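Local coordinates for protein ADP-ribosylating toxin CARDS (Mycoplasma pneumoniae, PDB 4TLV) that transfers the ADP-ribosyl group of NAD+ to multiple target proteins in vitro and causes vacuolization in mammalian cells, acting as the main virulence factor of the bacterium, at residues Gly30-Phe35 with Phe44-Phe49; Gly346-His351 with Leu403-Leu408. All blocks are in the same frame, centred on the assembly; numbering follows the deposited sequence.

Contact 1 (Gly30-Phe35 with Phe44-Phe49); sequences GDVRNF and FGRSYF
Arg33 lies alongside Tyr48, both side chains pointing the same way, with guanidinium and ring planes 81° apart. Arg33 CB rests on Phe49 CZ at 3.9 Å, and Arg33 CG comes to 3.5 Å from Tyr48 CD2. CD stays by the same ring carbon, and a bend at chi3 (85°) carries the guanidinium on, with CD2 near its plane: NH2 forms a salt bridge with Asp138 and NH1 a hydrogen bond to the Pro199 carbonyl. Tyr48 CG stands anti to its backbone N (chi1 -172°), which lets the ring lie between Arg33 and the Gly30 carbonyl, whose O meets its edge. The two loops join through a single beta bridge, Val32 with Ser47: Val32 N donates to Arg46 O at 3.1 Å, Tyr48 N to Val32 O at 2.8 Å and Gly30 N to Ser47 O at 3.0 Å. Ser47 OG accepts from Phe49 N in an ST turn and donates to a water that bonds the Val32 and Asn34 carbonyls. The paired loops flank helix 35-40 in the mono-ADP-ribosyltransferase domain: Asn34 caps its start, Arg46 forms a salt bridge with its Glu37, and Phe49, opening strand 49-53, meets Phe136 of strand 134-138.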
loop_
_atom_site.group_PDB
_atom_site.type_symbol
_atom_site.label_atom_id
_atom_site.label_comp_id
_atom_site.label_asym_id
_atom_site.label_seq_id
_atom_site.Cartn_x
_atom_site.Cartn_y
_atom_site.Cartn_z
ATOM N N GLY A 30 5.840 19.260 18.224
ATOM C CA GLY A 30 7.053 19.948 18.633
ATOM C C GLY A 30 7.800 20.586 17.470
ATOM O O GLY A 30 7.207 20.925 16.441
ATOM N N ASP A 31 9.109 20.759 17.629
ATOM C CA ASP A 31 9.885 21.504 16.633
ATOM C C ASP A 31 10.993 20.715 15.939
ATOM O O ASP A 31 11.856 21.304 15.272
ATOM C CB ASP A 31 10.444 22.822 17.217
ATOM C CG ASP A 31 11.320 22.617 18.447
ATOM O OD1 ASP A 31 11.737 21.470 18.716
ATOM O OD2 ASP A 31 11.604 23.629 19.154
ATOM N N VAL A 32 10.952 19.393 16.067
ATOM C CA VAL A 32 11.995 18.535 15.505
ATOM C C VAL A 32 11.661 18.044 14.092
ATOM O O VAL A 32 10.655 17.365 13.878
ATOM C CB VAL A 32 12.248 17.312 16.408
ATOM C CG1 VAL A 32 13.353 16.401 15.819
ATOM C CG2 VAL A 32 12.606 17.760 17.829
ATOM N N ARG A 33 12.509 18.382 13.131
ATOM C CA ARG A 33 12.299 17.960 11.746
ATOM C C ARG A 33 13.208 16.780 11.464
ATOM O O ARG A 33 14.233 16.915 10.809
ATOM C CB ARG A 33 12.563 19.112 10.760
ATOM C CG ARG A 33 11.564 20.244 10.833
ATOM C CD ARG A 33 12.012 21.453 10.022
ATOM N NE ARG A 33 11.659 21.408 8.600
ATOM C CZ ARG A 33 12.540 21.583 7.620
ATOM N NH1 ARG A 33 13.822 21.768 7.907
ATOM N NH2 ARG A 33 12.151 21.571 6.355
ATOM N N ASN A 34 12.849 15.613 11.989
ATOM C CA ASN A 34 13.680 14.427 11.814
ATOM C C ASN A 34 12.834 13.343 11.174
ATOM O O ASN A 34 11.891 12.847 11.798
ATOM C CB ASN A 34 14.227 13.955 13.172
ATOM C CG ASN A 34 15.181 12.792 13.044
ATOM O OD1 ASN A 34 14.886 11.803 12.367
ATOM N ND2 ASN A 34 16.339 12.896 13.711
ATOM N N PHE A 35 13.156 12.982 9.933
ATOM C CA PHE A 35 12.277 12.079 9.180
ATOM C C PHE A 35 12.183 10.692 9.830
ATOM O O PHE A 35 11.085 10.152 10.044
ATOM C CB PHE A 35 12.738 11.958 7.726
ATOM C CG PHE A 35 11.956 10.949 6.920
ATOM C CD1 PHE A 35 10.665 11.227 6.510
ATOM C CD2 PHE A 35 12.523 9.730 6.563
ATOM C CE1 PHE A 35 9.947 10.297 5.759
ATOM C CE2 PHE A 35 11.813 8.794 5.825
ATOM C CZ PHE A 35 10.516 9.084 5.424
ATOM N N PHE A 44 8.559 9.710 21.203
ATOM C CA PHE A 44 7.420 10.355 20.563
ATOM C C PHE A 44 6.937 11.606 21.277
ATOM O O PHE A 44 6.855 11.653 22.512
ATOM C CB PHE A 44 6.260 9.352 20.456
ATOM C CG PHE A 44 5.056 9.889 19.749
ATOM C CD1 PHE A 44 5.080 10.085 18.371
ATOM C CD2 PHE A 44 3.896 10.184 20.449
ATOM C CE1 PHE A 44 3.950 10.571 17.703
ATOM C CE2 PHE A 44 2.767 10.672 19.785
ATOM C CZ PHE A 44 2.799 10.866 18.416
ATOM N N GLY A 45 6.603 12.621 20.492
ATOM C CA GLY A 45 5.939 13.785 21.041
ATOM C C GLY A 45 6.622 15.089 20.701
ATOM O O GLY A 45 6.188 16.131 21.178
ATOM N N ARG A 46 7.674 15.038 19.886
ATOM C CA ARG A 46 8.441 16.256 19.562
ATOM C C ARG A 46 8.431 16.622 18.078
ATOM O O ARG A 46 9.001 17.645 17.697
ATOM C CB ARG A 46 9.915 16.101 19.965
ATOM C CG ARG A 46 10.196 15.818 21.440
ATOM C CD ARG A 46 11.568 15.130 21.585
ATOM N NE ARG A 46 11.624 13.903 20.792
ATOM C CZ ARG A 46 12.508 13.643 19.827
ATOM N NH1 ARG A 46 13.461 14.514 19.525
ATOM N NH2 ARG A 46 12.446 12.487 19.172
ATOM N N SER A 47 7.818 15.795 17.235
ATOM C CA SER A 47 7.928 16.024 15.790
ATOM C C SER A 47 7.247 17.297 15.278
ATOM O O SER A 47 6.169 17.692 15.741
ATOM C CB SER A 47 7.410 14.830 14.985
ATOM O OG SER A 47 7.706 15.017 13.608
ATOM N N TYR A 48 7.894 17.921 14.295
ATOM C CA TYR A 48 7.355 19.084 13.605
ATOM C C TYR A 48 6.420 18.626 12.497
ATOM O O TYR A 48 5.728 19.424 11.918
ATOM C CB TYR A 48 8.504 19.858 12.952
ATOM C CG TYR A 48 8.124 21.197 12.362
ATOM C CD1 TYR A 48 7.677 22.238 13.180
ATOM C CD2 TYR A 48 8.269 21.444 10.998
ATOM C CE1 TYR A 48 7.350 23.465 12.654
ATOM C CE2 TYR A 48 7.952 22.679 10.457
ATOM C CZ TYR A 48 7.487 23.686 11.287
ATOM O OH TYR A 48 7.163 24.910 10.746
ATOM N N PHE A 49 6.422 17.324 12.203
ATOM C CA PHE A 49 5.651 16.808 11.085
ATOM C C PHE A 49 4.268 16.361 11.550
ATOM O O PHE A 49 4.152 15.718 12.592
ATOM C CB PHE A 49 6.374 15.613 10.460
ATOM C CG PHE A 49 7.754 15.938 9.931
ATOM C CD1 PHE A 49 8.025 17.190 9.384
ATOM C CD2 PHE A 49 8.774 14.990 9.970
ATOM C CE1 PHE A 49 9.290 17.503 8.885
ATOM C CE2 PHE A 49 10.042 15.290 9.464
ATOM C CZ PHE A 49 10.296 16.568 8.922
HETATM O O HOH W 1 10.462 14.251 13.694
#

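Contact 2 (Gly346-His351 with Leu403-Leu408); sequences GQLKVH and LYVCPL
Leu348 and Val405 form an antiparallel hydrogen-bonded pair in the beta-trefoil D2 domain, where strand 348-354 runs beside strand 401-407. Each donates and accepts: Leu348 N reaches Val405 O at 2.8 Å in the carbonyl plane, whereas Val405 N approaches Leu348 O at 2.9 Å from 42° above the Leu348 carbonyl plane. The same two carbonyls also take CA-H...O contacts, from Gln347 and Tyr404. Val350 N gives a nearly straight bond (175°) to Leu403 O, and a water accepts from Leu403 N and lies 2.9 Å from Val350 O, to which it may donate. Lys349 and Tyr404, the non-hydrogen-bonded pair, turn their backbone bonds outward to Phe340 and Phe391 on the flanking strands. The contact also buries Gly346 O, with Pro407 CD 3.5 Å and Cys406 SG 3.6 Å away. Leu348 CB meets Val405 CB on one face, and Val350 CG2 packs against Leu403 CG and Val405 CG2. The other face carries Tyr404, with Lys349 CD meeting its CE1 obliquely at 3.8 Å. Chi1 of -171° sends the extended Gln347 chain away from its own N, its amide almost upright on that ring, NE2 over the centre and 3.2 Å above the plane.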
loop_
_atom_site.group_PDB
_atom_site.type_symbol
_atom_site.label_atom_id
_atom_site.label_comp_id
_atom_site.label_asym_id
_atom_site.label_seq_id
_atom_site.Cartn_x
_atom_site.Cartn_y
_atom_site.Cartn_z
ATOM N N GLY A 346 -20.620 -0.934 -17.095
ATOM C CA GLY A 346 -20.782 -1.077 -15.660
ATOM C C GLY A 346 -20.793 -2.515 -15.184
ATOM O O GLY A 346 -21.650 -2.910 -14.393
ATOM N N GLN A 347 -19.835 -3.300 -15.664
ATOM C CA GLN A 347 -19.691 -4.673 -15.214
ATOM C C GLN A 347 -18.225 -5.097 -15.254
ATOM O O GLN A 347 -17.693 -5.451 -16.307
ATOM C CB GLN A 347 -20.567 -5.615 -16.049
ATOM C CG GLN A 347 -20.643 -7.037 -15.518
ATOM C CD GLN A 347 -21.654 -7.895 -16.268
ATOM O OE1 GLN A 347 -22.535 -7.379 -16.954
ATOM N NE2 GLN A 347 -21.531 -9.212 -16.134
ATOM N N LEU A 348 -17.567 -5.031 -14.101
ATOM C CA LEU A 348 -16.211 -5.533 -13.973
ATOM C C LEU A 348 -16.312 -6.995 -13.631
ATOM O O LEU A 348 -17.304 -7.426 -13.054
ATOM C CB LEU A 348 -15.480 -4.802 -12.850
ATOM C CG LEU A 348 -15.382 -3.291 -12.994
ATOM C CD1 LEU A 348 -14.857 -2.680 -11.693
ATOM C CD2 LEU A 348 -14.487 -2.941 -14.156
ATOM N N LYS A 349 -15.292 -7.767 -13.982
ATOM C CA LYS A 349 -15.261 -9.177 -13.627
ATOM C C LYS A 349 -14.081 -9.467 -12.699
ATOM O O LYS A 349 -12.968 -9.005 -12.934
ATOM C CB LYS A 349 -15.151 -10.034 -14.883
ATOM C CG LYS A 349 -14.672 -11.443 -14.629
ATOM C CD LYS A 349 -15.827 -12.414 -14.525
ATOM C CE LYS A 349 -15.728 -13.483 -15.600
ATOM N NZ LYS A 349 -14.625 -14.459 -15.349
ATOM N N VAL A 350 -14.329 -10.229 -11.644
ATOM C CA VAL A 350 -13.270 -10.523 -10.685
ATOM C C VAL A 350 -12.452 -11.753 -11.100
ATOM O O VAL A 350 -13.004 -12.766 -11.522
ATOM C CB VAL A 350 -13.844 -10.709 -9.279
ATOM C CG1 VAL A 350 -12.725 -10.885 -8.264
ATOM C CG2 VAL A 350 -14.719 -9.513 -8.917
ATOM N N HIS A 351 -11.131 -11.656 -10.950
ATOM C CA HIS A 351 -10.198 -12.686 -11.399
ATOM C C HIS A 351 -8.952 -12.507 -10.531
ATOM O O HIS A 351 -8.742 -11.436 -9.980
ATOM C CB HIS A 351 -9.852 -12.411 -12.869
ATOM C CG HIS A 351 -9.280 -13.580 -13.606
ATOM N ND1 HIS A 351 -9.822 -14.773 -13.943
ATOM C CD2 HIS A 351 -8.004 -13.579 -14.130
ATOM C CE1 HIS A 351 -8.861 -15.480 -14.632
ATOM N NE2 HIS A 351 -7.775 -14.731 -14.738
ATOM N N LEU A 403 -18.130 -13.842 -10.676
ATOM C CA LEU A 403 -18.298 -12.741 -9.736
ATOM C C LEU A 403 -18.020 -11.415 -10.431
ATOM O O LEU A 403 -16.987 -11.259 -11.079
ATOM C CB LEU A 403 -17.352 -12.915 -8.536
ATOM C CG LEU A 403 -17.380 -11.812 -7.482
ATOM C CD1 LEU A 403 -18.751 -11.754 -6.799
ATOM C CD2 LEU A 403 -16.245 -12.021 -6.453
ATOM N N TYR A 404 -18.942 -10.462 -10.291
ATOM C CA TYR A 404 -18.809 -9.164 -10.956
ATOM C C TYR A 404 -18.818 -8.007 -9.967
ATOM O O TYR A 404 -19.192 -8.169 -8.812
ATOM C CB TYR A 404 -19.945 -8.948 -11.959
ATOM C CG TYR A 404 -20.152 -10.103 -12.917
ATOM C CD1 TYR A 404 -19.296 -10.304 -13.997
ATOM C CD2 TYR A 404 -21.202 -10.995 -12.738
ATOM C CE1 TYR A 404 -19.484 -11.366 -14.873
ATOM C CE2 TYR A 404 -21.402 -12.061 -13.607
ATOM C CZ TYR A 404 -20.544 -12.236 -14.673
ATOM O OH TYR A 404 -20.741 -13.295 -15.527
ATOM N N VAL A 405 -18.402 -6.836 -10.438
ATOM C CA VAL A 405 -18.561 -5.603 -9.694
ATOM C C VAL A 405 -19.383 -4.663 -10.569
ATOM O O VAL A 405 -19.050 -4.467 -11.742
ATOM C CB VAL A 405 -17.214 -4.929 -9.419
ATOM C CG1 VAL A 405 -17.423 -3.648 -8.619
ATOM C CG2 VAL A 405 -16.264 -5.894 -8.714
ATOM N N CYS A 406 -20.437 -4.087 -9.997
ATOM C CA CYS A 406 -21.308 -3.149 -10.706
ATOM C C CYS A 406 -21.634 -1.949 -9.841
ATOM O O CYS A 406 -21.747 -2.073 -8.625
ATOM C CB CYS A 406 -22.651 -3.802 -11.059
ATOM S SG CYS A 406 -22.563 -5.352 -11.942
ATOM N N PRO A 407 -21.827 -0.784 -10.477
ATOM C CA PRO A 407 -22.467 0.340 -9.783
ATOM C C PRO A 407 -23.800 -0.129 -9.197
ATOM O O PRO A 407 -24.455 -0.998 -9.782
ATOM C CB PRO A 407 -22.709 1.355 -10.903
ATOM C CG PRO A 407 -21.714 1.005 -11.970
ATOM C CD PRO A 407 -21.534 -0.490 -11.891
ATOM N N LEU A 408 -24.193 0.415 -8.054
ATOM C CA LEU A 408 -25.458 0.026 -7.441
ATOM C C LEU A 408 -26.628 0.522 -8.285
ATOM O O LEU A 408 -27.688 -0.090 -8.312
ATOM C CB LEU A 408 -25.571 0.590 -6.027
ATOM C CG LEU A 408 -24.488 0.113 -5.061
ATOM C CD1 LEU A 408 -24.663 0.760 -3.693
ATOM C CD2 LEU A 408 -24.487 -1.395 -4.968
HETATM O O HOH W 2 -15.471 -14.266 -11.608
#

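The two contacts belong to different domains, on opposite sides of the chain's centre; their own centres are 45 Å apart and their nearest atoms about 32 Å. Contact 1 is a surface contact between loops only nine residues apart, on either side of one short helix. Contact 2, partly buried, joins strands separated by 52 residues, with no helix between them. Both rest on three backbone hydrogen bonds plus a water, but contact 1 has a single bridge and hands its charged ends to salt bridges elsewhere in the transferase domain, while contact 2 is antiparallel sheet with aliphatic side chains on one face. Aromatic rings take part in both.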